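Local coordinates for chitinase (Paenibacillus sp. FPU-7, PDB 5GZT), which probably catalyses the random endo-hydrolysis of beta-1,4 linkages between N-acetylglucosamine units in chitin and chitodextrins, at residues V692-I697 with I701-A706; S631-N636 with D710-V715; K957-L962 with Q1008-S1013; D601-A606 with Q680-P685. One frame throughout, in Å; residues are numbered along the deposited sequence.

Contact 1: V692-I697 with I701-A706; sequences VTVSGI and ITYTVA. With FMT (formic acid), chain J.
CG1 of Val-705 reaches two valines of strand 692-695, lying 4.0 Å from CG1 of Val-692 and 3.9 Å from CG2 of Val-694, and its CG2 rests against CB of Val-692; the side chains lie alongside each other, pointing opposite ways. The aromatic contacts belong to Tyr-703, touched by Val-694 and Ile-697 at two different places on the ring. CE2 of Tyr-703 lies 3.9 Å from CB of Val-694, while its CD1 is 3.8 Å from CG1 of Ile-697, both oblique approaches. The ring is raised toward strand 692-695 by a chi1 of 60°, with CG between the backbone N and the carbonyl carbon.

Val-692 and Val-694 point inward while Thr-693 and Ser-695 point away, and Tyr-703 and Val-705 alternate likewise with Thr-702 and Thr-704, as befits an immunoglobulin-like beta-sandwich. Strand 692-695 pairs with strand 732-738 in one sheet and strand 703-706 with strand 714-723 in the other, and the two short axes pass 8.5 Å apart at 147°, too far for strand pairing. Where the chain changes layers, CG2 of Ile-697 sits 3.8 Å from CB of Ile-701, and the two side chains stand nearly perpendicular.

Polar bridging comes from a formic acid molecule, probably a crystallisation component. Its O1 lies at the edge of the tyrosine ring, in the ring plane, and receives a 2.7 Å hydrogen bond from Tyr-703 OH. The backbone N of Val-694 donates a second to the same O1, 3.0 Å long and fairly straight, 158° at the hydrogen.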
loop_
_atom_site.group_PDB
_atom_site.type_symbol
_atom_site.label_atom_id
_atom_site.label_comp_id
_atom_site.label_asym_id
_atom_site.label_seq_id
_atom_site.Cartn_x
_atom_site.Cartn_y
_atom_site.Cartn_z
ATOM N N VAL B 692 -1.074 32.943 -10.918
ATOM C CA VAL B 692 -2.486 32.782 -11.184
ATOM C C VAL B 692 -2.902 33.762 -12.296
ATOM O O VAL B 692 -2.563 34.981 -12.197
ATOM C CB VAL B 692 -3.316 33.111 -9.919
ATOM C CG1 VAL B 692 -4.814 32.986 -10.192
ATOM C CG2 VAL B 692 -2.999 32.129 -8.787
ATOM N N THR B 693 -3.729 33.306 -13.252
ATOM C CA THR B 693 -4.309 34.267 -14.199
ATOM C C THR B 693 -5.813 34.286 -14.052
ATOM O O THR B 693 -6.457 33.218 -13.940
ATOM C CB THR B 693 -3.977 33.940 -15.671
ATOM O OG1 THR B 693 -4.707 32.790 -16.030
ATOM C CG2 THR B 693 -2.515 33.633 -15.876
ATOM N N VAL B 694 -6.398 35.467 -14.034
ATOM C CA VAL B 694 -7.829 35.623 -13.858
ATOM C C VAL B 694 -8.351 36.380 -15.097
ATOM O O VAL B 694 -7.844 37.432 -15.399
ATOM C CB VAL B 694 -8.146 36.450 -12.598
ATOM C CG1 VAL B 694 -9.693 36.576 -12.410
ATOM C CG2 VAL B 694 -7.395 35.829 -11.359
ATOM N N SER B 695 -9.397 35.876 -15.758
ATOM C CA SER B 695 -10.005 36.628 -16.850
ATOM C C SER B 695 -11.503 36.792 -16.538
ATOM O O SER B 695 -12.122 35.954 -15.831
ATOM C CB SER B 695 -9.866 35.861 -18.142
ATOM O OG SER B 695 -10.710 34.783 -18.032
ATOM N N GLY B 696 -12.045 37.894 -17.033
ATOM C CA GLY B 696 -13.443 38.171 -17.002
ATOM C C GLY B 696 -13.758 39.244 -15.986
ATOM O O GLY B 696 -14.894 39.631 -15.924
ATOM N N ILE B 697 -12.790 39.754 -15.198
ATOM C CA ILE B 697 -13.122 40.805 -14.224
ATOM C C ILE B 697 -13.364 42.045 -15.082
ATOM O O ILE B 697 -12.585 42.290 -15.970
ATOM C CB ILE B 697 -11.944 41.113 -13.301
ATOM C CG1 ILE B 697 -11.524 39.875 -12.446
ATOM C CG2 ILE B 697 -12.259 42.300 -12.422
ATOM C CD1 ILE B 697 -12.539 39.479 -11.423
ATOM N N ILE B 701 -11.884 47.405 -13.120
ATOM C CA ILE B 701 -11.997 46.858 -11.800
ATOM C C ILE B 701 -10.685 46.138 -11.470
ATOM O O ILE B 701 -10.233 45.287 -12.202
ATOM C CB ILE B 701 -13.156 45.923 -11.620
ATOM C CG1 ILE B 701 -14.526 46.517 -11.957
ATOM C CG2 ILE B 701 -13.182 45.423 -10.177
ATOM C CD1 ILE B 701 -14.849 47.675 -11.092
ATOM N N THR B 702 -10.036 46.542 -10.391
ATOM C CA THR B 702 -8.749 45.900 -10.028
ATOM C C THR B 702 -8.946 44.661 -9.113
ATOM O O THR B 702 -9.973 44.483 -8.491
ATOM C CB THR B 702 -7.824 46.903 -9.387
ATOM O OG1 THR B 702 -8.454 47.409 -8.215
ATOM C CG2 THR B 702 -7.595 48.033 -10.392
ATOM N N TYR B 703 -7.984 43.765 -9.135
ATOM C CA TYR B 703 -8.069 42.593 -8.299
ATOM C C TYR B 703 -6.649 42.208 -7.970
ATOM O O TYR B 703 -5.716 42.558 -8.685
ATOM C CB TYR B 703 -8.746 41.431 -9.059
ATOM C CG TYR B 703 -8.007 41.033 -10.303
ATOM C CD1 TYR B 703 -8.265 41.651 -11.543
ATOM C CD2 TYR B 703 -7.066 40.039 -10.278
ATOM C CE1 TYR B 703 -7.574 41.287 -12.697
ATOM C CE2 TYR B 703 -6.373 39.666 -11.441
ATOM C CZ TYR B 703 -6.678 40.290 -12.626
ATOM O OH TYR B 703 -6.004 39.950 -13.720
ATOM N N THR B 704 -6.507 41.412 -6.926
ATOM C CA THR B 704 -5.189 40.787 -6.585
ATOM C C THR B 704 -5.423 39.300 -6.296
ATOM O O THR B 704 -6.618 38.868 -6.091
ATOM C CB THR B 704 -4.661 41.428 -5.291
ATOM O OG1 THR B 704 -5.624 41.269 -4.265
ATOM C CG2 THR B 704 -4.415 42.919 -5.404
ATOM N N VAL B 705 -4.366 38.476 -6.354
ATOM C CA VAL B 705 -4.495 37.090 -5.997
ATOM C C VAL B 705 -3.539 36.838 -4.819
ATOM O O VAL B 705 -2.516 37.478 -4.747
ATOM C CB VAL B 705 -4.187 36.142 -7.132
ATOM C CG1 VAL B 705 -5.071 36.482 -8.315
ATOM C CG2 VAL B 705 -2.724 36.256 -7.525
ATOM N N ALA B 706 -3.911 35.937 -3.909
ATOM C CA ALA B 706 -3.110 35.605 -2.748
ATOM C C ALA B 706 -3.584 34.232 -2.296
ATOM O O ALA B 706 -4.573 33.628 -2.840
ATOM C CB ALA B 706 -3.270 36.648 -1.612
HETATM C C FMT J . -3.975 37.969 -14.836
HETATM O O1 FMT J . -4.413 37.712 -13.679
HETATM O O2 FMT J . -2.764 37.555 -15.336
#

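Contact 2: S631-N636 with D710-V715; sequences SHELAN and DHRNAV
The backbones carrying Glu-633 and Arg-712 stay far apart, the nearest alpha carbons being CA of Glu-633 and CA of Asn-713 at 11.7 Å, so the gap is spanned by two long side chains coming from opposite directions. Arg-712 is extended from CG to NE and presents the NE side of its guanidinium to the carboxylate. NE donates to OE2 of Glu-633 over 2.8 Å with an N-H...O angle of 160°, and NH2 donates to OE1 of Glu-633 over 3.0 Å. The two bonds differ in geometry. OE2 lies close to the guanidinium plane and is met on its syn side, 23° out of the carboxylate plane, whereas OE1 is tilted from the guanidinium plane and is met from above the carboxylate; the two flat groups are turned 53° against each other, so the pairing is not coplanar.

Further partners hold the carboxylate in place. Tyr-564 OH hydrogen-bonds to OE2, and a water molecule donates to OE1 of Glu-633 over 2.9 Å while accepting from ND2 of Asn-713 at 3.0 Å. The arginine side chain also touches Val-568 of helix 564-570 and Ile-572 just beyond it.

Glu-633 is the first residue of helix 633-642, which follows strand 619-623 of the first family 18 barrel. Arg-712 precedes strand 714-723 of the immunoglobulin-like domain. The geometry is that of a side-on, two-nitrogen salt bridge between domains, joining a barrel helix to a loop of the beta-sandwich.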
loop_
_atom_site.group_PDB
_atom_site.type_symbol
_atom_site.label_atom_id
_atom_site.label_comp_id
_atom_site.label_asym_id
_atom_site.label_seq_id
_atom_site.Cartn_x
_atom_site.Cartn_y
_atom_site.Cartn_z
ATOM N N SER B 631 -11.851 14.321 2.998
ATOM C CA SER B 631 -11.808 13.823 1.629
ATOM C C SER B 631 -10.773 12.722 1.401
ATOM O O SER B 631 -10.627 12.302 0.275
ATOM C CB SER B 631 -11.508 15.006 0.663
ATOM O OG SER B 631 -10.110 15.368 0.740
ATOM N N HIS B 632 -10.065 12.280 2.448
ATOM C CA HIS B 632 -8.923 11.394 2.338
ATOM C C HIS B 632 -7.843 11.952 1.478
ATOM O O HIS B 632 -7.384 11.229 0.579
ATOM C CB HIS B 632 -9.429 10.036 1.706
ATOM C CG HIS B 632 -10.559 9.421 2.466
ATOM N ND1 HIS B 632 -10.383 8.856 3.717
ATOM C CD2 HIS B 632 -11.890 9.339 2.200
ATOM C CE1 HIS B 632 -11.537 8.410 4.169
ATOM N NE2 HIS B 632 -12.464 8.665 3.259
ATOM N N GLU B 633 -7.469 13.231 1.626
ATOM C CA GLU B 633 -6.588 13.776 0.612
ATOM C C GLU B 633 -5.188 13.127 0.570
ATOM O O GLU B 633 -4.570 13.159 -0.489
ATOM C CB GLU B 633 -6.456 15.318 0.649
ATOM C CG GLU B 633 -5.687 15.917 1.772
ATOM C CD GLU B 633 -5.759 17.424 1.811
ATOM O OE1 GLU B 633 -6.216 17.987 0.830
ATOM O OE2 GLU B 633 -5.325 18.016 2.816
ATOM N N LEU B 634 -4.675 12.679 1.703
ATOM C CA LEU B 634 -3.360 12.047 1.716
ATOM C C LEU B 634 -3.365 10.680 1.032
ATOM O O LEU B 634 -2.505 10.411 0.143
ATOM C CB LEU B 634 -2.756 11.946 3.129
ATOM C CG LEU B 634 -2.560 13.347 3.836
ATOM C CD1 LEU B 634 -1.841 13.193 5.120
ATOM C CD2 LEU B 634 -1.812 14.369 3.012
ATOM N N ALA B 635 -4.293 9.838 1.420
ATOM C CA ALA B 635 -4.504 8.582 0.698
ATOM C C ALA B 635 -4.710 8.803 -0.778
ATOM O O ALA B 635 -4.050 8.139 -1.558
ATOM C CB ALA B 635 -5.662 7.805 1.289
ATOM N N ASN B 636 -5.539 9.773 -1.187
ATOM C CA ASN B 636 -5.774 9.967 -2.611
ATOM C C ASN B 636 -4.551 10.459 -3.358
ATOM O O ASN B 636 -4.336 10.117 -4.569
ATOM C CB ASN B 636 -6.895 10.989 -2.861
ATOM C CG ASN B 636 -8.242 10.505 -2.402
ATOM O OD1 ASN B 636 -8.453 9.313 -2.140
ATOM N ND2 ASN B 636 -9.149 11.463 -2.206
ATOM N N ASP B 710 -7.177 31.190 6.397
ATOM C CA ASP B 710 -7.975 30.115 6.968
ATOM C C ASP B 710 -8.238 28.939 6.054
ATOM O O ASP B 710 -9.172 28.182 6.283
ATOM C CB ASP B 710 -9.288 30.624 7.557
ATOM C CG ASP B 710 -9.038 31.520 8.741
ATOM O OD1 ASP B 710 -8.075 31.299 9.512
ATOM O OD2 ASP B 710 -9.778 32.466 8.916
ATOM N N HIS B 711 -7.439 28.798 5.019
ATOM C CA HIS B 711 -7.420 27.605 4.202
ATOM C C HIS B 711 -5.970 27.121 4.073
ATOM O O HIS B 711 -5.035 27.918 3.948
ATOM C CB HIS B 711 -7.964 27.919 2.820
ATOM C CG HIS B 711 -9.426 28.112 2.805
ATOM N ND1 HIS B 711 -10.038 29.329 3.003
ATOM C CD2 HIS B 711 -10.404 27.215 2.686
ATOM C CE1 HIS B 711 -11.344 29.179 3.023
ATOM N NE2 HIS B 711 -11.590 27.907 2.756
ATOM N N ARG B 712 -5.823 25.815 3.973
ATOM C CA ARG B 712 -4.508 25.242 3.859
ATOM C C ARG B 712 -3.930 25.360 2.462
ATOM O O ARG B 712 -2.683 25.369 2.302
ATOM C CB ARG B 712 -4.515 23.756 4.251
ATOM C CG ARG B 712 -5.371 22.822 3.403
ATOM C CD ARG B 712 -5.667 21.540 4.167
ATOM N NE ARG B 712 -6.318 20.525 3.388
ATOM C CZ ARG B 712 -7.642 20.594 3.024
ATOM N NH1 ARG B 712 -8.376 21.605 3.371
ATOM N NH2 ARG B 712 -8.245 19.647 2.317
ATOM N N ASN B 713 -4.788 25.405 1.447
ATOM C CA ASN B 713 -4.278 25.270 0.046
ATOM C C ASN B 713 -5.271 25.830 -0.970
ATOM O O ASN B 713 -5.786 25.089 -1.798
ATOM C CB ASN B 713 -4.048 23.796 -0.143
ATOM C CG ASN B 713 -3.415 23.438 -1.446
ATOM O OD1 ASN B 713 -2.805 24.246 -2.064
ATOM N ND2 ASN B 713 -3.612 22.169 -1.902
ATOM N N ALA B 714 -5.593 27.115 -0.858
ATOM C CA ALA B 714 -6.627 27.736 -1.692
ATOM C C ALA B 714 -6.179 29.091 -2.160
ATOM O O ALA B 714 -5.575 29.819 -1.432
ATOM C CB ALA B 714 -7.957 27.876 -0.902
ATOM N N VAL B 715 -6.516 29.433 -3.382
ATOM C CA VAL B 715 -6.319 30.722 -3.924
ATOM C C VAL B 715 -7.469 31.616 -3.573
ATOM O O VAL B 715 -8.603 31.203 -3.680
ATOM C CB VAL B 715 -6.291 30.623 -5.485
ATOM C CG1 VAL B 715 -6.262 32.012 -6.125
ATOM C CG2 VAL B 715 -5.057 29.864 -5.904
HETATM O O HOH W 1 -5.123 20.564 0.148
#

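Contact 3: K957-L962 with Q1008-S1013; sequences KIHQYL and QGVPAS
A CH-pi contact joins His-959 and Pro-1011. The proline CD lies over one face of the imidazole, 3.4 Å from the ring centroid and 14° off the ring normal, which meets the definition of such a contact. The nearest ring atom to CD of Pro-1011 is ND1 of His-959 at 3.3 Å. A chi1 of 66°, which sets CG between the backbone N and the carbonyl carbon, turns the ring toward the loop.

Van der Waals contact extends it along the loop: CD2 of His-959 is 3.9 Å from CA of Val-1010, and CB of His-959 is 4.2 Å from CG1 of Val-1010. Both residues also touch Met-965 of strand 964-967, within the second family 18 barrel.

Gly-1009, at a positive phi of 108°, closes helix 998-1007 in a Schellman motif and releases the chain toward the proline; its carbonyl O accepts from Arg-735 of the immunoglobulin-like domain.

The imidazole is held at NE2 by a hydrogen bond to Asp-956 and covered over one face by CD of Pro-1011. Rotation of the ring is thereby restricted, and the nearby carboxylate would be expected to favour a proton on NE2.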
loop_
_atom_site.group_PDB
_atom_site.type_symbol
_atom_site.label_atom_id
_atom_site.label_comp_id
_atom_site.label_asym_id
_atom_site.label_seq_id
_atom_site.Cartn_x
_atom_site.Cartn_y
_atom_site.Cartn_z
ATOM N N LYS B 957 -19.871 22.722 -26.089
ATOM C CA LYS B 957 -20.194 23.499 -27.268
ATOM C C LYS B 957 -21.592 24.117 -27.144
ATOM O O LYS B 957 -21.890 24.993 -27.943
ATOM C CB LYS B 957 -20.178 22.656 -28.565
ATOM C CG LYS B 957 -18.789 22.044 -28.901
ATOM C CD LYS B 957 -18.876 21.127 -30.097
ATOM C CE LYS B 957 -17.558 20.401 -30.353
ATOM N NZ LYS B 957 -17.714 19.460 -31.530
ATOM N N ILE B 958 -22.413 23.654 -26.211
ATOM C CA ILE B 958 -23.801 24.133 -26.218
ATOM C C ILE B 958 -24.106 25.285 -25.258
ATOM O O ILE B 958 -25.089 26.008 -25.479
ATOM C CB ILE B 958 -24.789 23.047 -26.053
ATOM C CG1 ILE B 958 -24.682 22.402 -24.721
ATOM C CG2 ILE B 958 -24.670 22.003 -27.178
ATOM C CD1 ILE B 958 -25.768 21.392 -24.534
ATOM N N HIS B 959 -23.285 25.431 -24.199
ATOM C CA HIS B 959 -23.522 26.434 -23.166
ATOM C C HIS B 959 -23.615 27.790 -23.652
ATOM O O HIS B 959 -24.455 28.558 -23.133
ATOM C CB HIS B 959 -22.624 26.325 -21.888
ATOM C CG HIS B 959 -21.188 26.574 -22.141
ATOM N ND1 HIS B 959 -20.655 27.836 -22.260
ATOM C CD2 HIS B 959 -20.165 25.707 -22.307
ATOM C CE1 HIS B 959 -19.363 27.738 -22.547
ATOM N NE2 HIS B 959 -19.040 26.446 -22.530
ATOM N N GLN B 960 -22.886 28.094 -24.712
ATOM C CA GLN B 960 -22.967 29.407 -25.313
ATOM C C GLN B 960 -24.375 29.834 -25.821
ATOM O O GLN B 960 -24.601 30.975 -25.876
ATOM C CB GLN B 960 -22.027 29.563 -26.541
ATOM C CG GLN B 960 -22.365 28.589 -27.664
ATOM C CD GLN B 960 -21.297 28.618 -28.823
ATOM O OE1 GLN B 960 -20.633 27.636 -29.102
ATOM N NE2 GLN B 960 -21.154 29.708 -29.415
ATOM N N TYR B 961 -25.218 28.890 -26.208
ATOM C CA TYR B 961 -26.573 29.181 -26.726
ATOM C C TYR B 961 -27.621 29.299 -25.614
ATOM O O TYR B 961 -28.742 29.617 -25.940
ATOM C CB TYR B 961 -26.937 27.985 -27.638
ATOM C CG TYR B 961 -25.923 27.799 -28.780
ATOM C CD1 TYR B 961 -25.547 28.851 -29.604
ATOM C CD2 TYR B 961 -25.317 26.568 -29.009
ATOM C CE1 TYR B 961 -24.617 28.686 -30.635
ATOM C CE2 TYR B 961 -24.343 26.390 -30.044
ATOM C CZ TYR B 961 -24.025 27.442 -30.834
ATOM O OH TYR B 961 -23.106 27.248 -31.847
ATOM N N LEU B 962 -27.260 28.903 -24.362
ATOM C CA LEU B 962 -28.167 28.672 -23.291
ATOM C C LEU B 962 -28.106 29.714 -22.205
ATOM O O LEU B 962 -27.028 30.182 -21.844
ATOM C CB LEU B 962 -27.912 27.314 -22.623
ATOM C CG LEU B 962 -28.131 26.139 -23.635
ATOM C CD1 LEU B 962 -27.808 24.844 -22.932
ATOM C CD2 LEU B 962 -29.518 26.098 -24.184
ATOM N N GLN B 1008 -16.198 19.632 -17.900
ATOM C CA GLN B 1008 -16.406 19.690 -19.334
ATOM C C GLN B 1008 -16.325 21.069 -19.929
ATOM O O GLN B 1008 -16.360 21.190 -21.117
ATOM C CB GLN B 1008 -17.791 19.119 -19.716
ATOM C CG GLN B 1008 -18.064 17.695 -19.411
ATOM C CD GLN B 1008 -17.221 16.796 -20.297
ATOM O OE1 GLN B 1008 -17.407 16.711 -21.501
ATOM N NE2 GLN B 1008 -16.260 16.150 -19.681
ATOM N N GLY B 1009 -16.253 22.102 -19.097
ATOM C CA GLY B 1009 -16.072 23.490 -19.462
ATOM C C GLY B 1009 -17.322 24.356 -19.269
ATOM O O GLY B 1009 -17.283 25.547 -19.537
ATOM N N VAL B 1010 -18.370 23.835 -18.708
ATOM C CA VAL B 1010 -19.589 24.660 -18.582
ATOM C C VAL B 1010 -19.365 25.659 -17.456
ATOM O O VAL B 1010 -18.969 25.263 -16.345
ATOM C CB VAL B 1010 -20.805 23.832 -18.268
ATOM C CG1 VAL B 1010 -22.037 24.664 -18.054
ATOM C CG2 VAL B 1010 -21.083 22.758 -19.329
ATOM N N PRO B 1011 -19.643 26.926 -17.701
ATOM C CA PRO B 1011 -19.510 27.937 -16.618
ATOM C C PRO B 1011 -20.499 27.665 -15.522
ATOM O O PRO B 1011 -21.632 27.177 -15.790
ATOM C CB PRO B 1011 -19.813 29.266 -17.306
ATOM C CG PRO B 1011 -20.387 28.925 -18.668
ATOM C CD PRO B 1011 -20.088 27.500 -18.985
ATOM N N ALA B 1012 -20.040 27.885 -14.284
ATOM C CA ALA B 1012 -20.898 27.796 -13.085
ATOM C C ALA B 1012 -22.209 28.567 -13.243
ATOM O O ALA B 1012 -23.261 28.099 -12.863
ATOM C CB ALA B 1012 -20.131 28.297 -11.852
ATOM N N SER B 1013 -22.127 29.705 -13.878
ATOM C CA SER B 1013 -23.264 30.571 -14.009
ATOM C C SER B 1013 -24.292 30.103 -15.106
ATOM O O SER B 1013 -25.284 30.750 -15.337
ATOM C CB SER B 1013 -22.844 32.023 -14.174
ATOM O OG SER B 1013 -22.109 32.235 -15.373
#

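Contact 4: D601-A606 with Q680-P685; sequences DTASAA and QGTLKP
Thr-602 and Thr-682 meet hydroxyl to hydroxyl, with OG1 of Thr-602 only 2.6 Å from OG1 of Thr-682. This is the tight part of a buried contact. CB of Ala-603 lies alongside the same threonine, 3.8 Å from CB of Thr-682, and OG1 of Thr-682 has OE2 of Glu-745 as its hydrogen-bond partner, which concentrates the polar grip on one oxygen. OG1 of Thr-682 is anti to its carbonyl carbon (chi1 -46°), which points it at the helix start, and CG2 of Thr-682 comes within 3.5 Å of OG1 of Thr-602.

Elsewhere the fit is looser. OD2 of Asp-601 lies 4.3 Å from CG2 of Thr-682, a longer contact although the aspartate is buried; the solvent side is that of Thr-602, which is partly exposed. Asp-601 is engaged with the start of its own helix: N of Ser-604 donates to OD1 of Asp-601 over 3.0 Å at 170°, and N of Asp-601 donates to OG of Ser-604 over 3.0 Å, completing a capping box.

Thr-682 therefore packs on the capped first turn of helix 602-614. On its flanks, Thr-602 touches helix 633-642, Ala-603 touches Trp-581 of strand 578-582, and Asp-601 touches Pro-588 of strand 587-591.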
loop_
_atom_site.group_PDB
_atom_site.type_symbol
_atom_site.label_atom_id
_atom_site.label_comp_id
_atom_site.label_asym_id
_atom_site.label_seq_id
_atom_site.Cartn_x
_atom_site.Cartn_y
_atom_site.Cartn_z
ATOM N N ASP B 601 1.944 16.291 4.358
ATOM C CA ASP B 601 0.780 16.899 3.656
ATOM C C ASP B 601 0.812 16.406 2.213
ATOM O O ASP B 601 1.497 15.403 1.889
ATOM C CB ASP B 601 0.814 18.431 3.814
ATOM C CG ASP B 601 1.823 19.141 2.913
ATOM O OD1 ASP B 601 2.679 18.436 2.281
ATOM O OD2 ASP B 601 1.826 20.443 2.916
ATOM N N THR B 602 0.070 17.110 1.348
ATOM C CA THR B 602 -0.113 16.713 0.044
ATOM C C THR B 602 1.192 16.807 -0.714
ATOM O O THR B 602 1.446 15.984 -1.650
ATOM C CB THR B 602 -1.207 17.537 -0.618
ATOM O OG1 THR B 602 -0.966 18.893 -0.419
ATOM C CG2 THR B 602 -2.552 17.212 -0.029
ATOM N N ALA B 603 1.929 17.856 -0.454
ATOM C CA ALA B 603 3.208 18.048 -1.147
ATOM C C ALA B 603 4.312 17.027 -0.736
ATOM O O ALA B 603 5.007 16.487 -1.602
ATOM C CB ALA B 603 3.712 19.489 -0.950
ATOM N N SER B 604 4.477 16.783 0.570
ATOM C CA SER B 604 5.467 15.842 1.063
ATOM C C SER B 604 5.081 14.433 0.596
ATOM O O SER B 604 6.001 13.673 0.198
ATOM C CB SER B 604 5.712 15.917 2.584
ATOM O OG SER B 604 4.634 15.404 3.321
ATOM N N ALA B 605 3.781 14.087 0.589
ATOM C CA ALA B 605 3.348 12.847 0.039
ATOM C C ALA B 605 3.753 12.715 -1.445
ATOM O O ALA B 605 4.232 11.631 -1.832
ATOM C CB ALA B 605 1.895 12.552 0.224
ATOM N N ALA B 606 3.678 13.790 -2.218
ATOM C CA ALA B 606 4.062 13.695 -3.638
ATOM C C ALA B 606 5.579 13.539 -3.802
ATOM O O ALA B 606 5.983 12.718 -4.546
ATOM C CB ALA B 606 3.597 14.873 -4.448
ATOM N N GLN B 680 -5.603 19.133 -6.438
ATOM C CA GLN B 680 -4.418 18.388 -6.880
ATOM C C GLN B 680 -3.313 19.403 -6.997
ATOM O O GLN B 680 -3.514 20.422 -7.635
ATOM C CB GLN B 680 -4.721 17.604 -8.154
ATOM C CG GLN B 680 -3.504 16.903 -8.680
ATOM C CD GLN B 680 -3.801 15.774 -9.657
ATOM O OE1 GLN B 680 -3.845 15.995 -10.885
ATOM N NE2 GLN B 680 -3.940 14.556 -9.125
ATOM N N GLY B 681 -2.165 19.171 -6.313
ATOM C CA GLY B 681 -1.122 20.195 -6.230
ATOM C C GLY B 681 -1.244 20.959 -4.934
ATOM O O GLY B 681 -2.342 21.026 -4.356
ATOM N N THR B 682 -0.147 21.583 -4.506
ATOM C CA THR B 682 -0.061 22.275 -3.247
ATOM C C THR B 682 0.543 23.616 -3.463
ATOM O O THR B 682 1.710 23.694 -3.811
ATOM C CB THR B 682 0.779 21.435 -2.252
ATOM O OG1 THR B 682 0.348 20.028 -2.304
ATOM C CG2 THR B 682 0.663 21.974 -0.897
ATOM N N LEU B 683 -0.193 24.707 -3.172
ATOM C CA LEU B 683 0.350 26.029 -3.306
ATOM C C LEU B 683 1.585 26.210 -2.385
ATOM O O LEU B 683 1.645 25.700 -1.271
ATOM C CB LEU B 683 -0.648 27.138 -2.947
ATOM C CG LEU B 683 -2.002 27.180 -3.683
ATOM C CD1 LEU B 683 -2.877 28.231 -3.059
ATOM C CD2 LEU B 683 -1.705 27.462 -5.149
ATOM N N LYS B 684 2.548 26.978 -2.903
ATOM C CA LYS B 684 3.534 27.648 -2.057
ATOM C C LYS B 684 2.778 28.364 -0.929
ATOM O O LYS B 684 1.665 28.936 -1.135
ATOM C CB LYS B 684 4.317 28.665 -2.853
ATOM C CG LYS B 684 5.197 28.039 -3.958
ATOM C CD LYS B 684 5.929 29.112 -4.785
ATOM C CE LYS B 684 5.024 29.754 -5.784
ATOM N NZ LYS B 684 5.514 31.007 -6.447
ATOM N N PRO B 685 3.379 28.420 0.232
ATOM C CA PRO B 685 2.701 29.110 1.313
ATOM C C PRO B 685 2.308 30.546 0.960
ATOM O O PRO B 685 1.271 31.034 1.458
ATOM C CB PRO B 685 3.721 29.037 2.475
ATOM C CG PRO B 685 4.519 27.816 2.149
ATOM C CD PRO B 685 4.563 27.653 0.676
#

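In the fold
Contacts 2 and 4 form one interface between the first barrel and the immunoglobulin-like domain: their centres are about 8 Å apart, their segments alternate along the chain, and the amide of Asn-713 probably hydrogen-bonds to the backbone of Gly-681 and Leu-683. Contact 2 lies at the surface and relies on charge and water, whereas contact 4 is buried and uses short-chain hydroxyls and methyls. Contact 1, partly buried, lies within the sandwich and is chiefly apolar, aliphatic and aromatic; it shares a sheet with contact 2 through neighbouring strands 703-707 and 714-723. Contact 3, also partly buried, belongs to the second barrel, its centre 21 to 31 Å from the others, and depends on a proline-to-imidazole CH-pi contact.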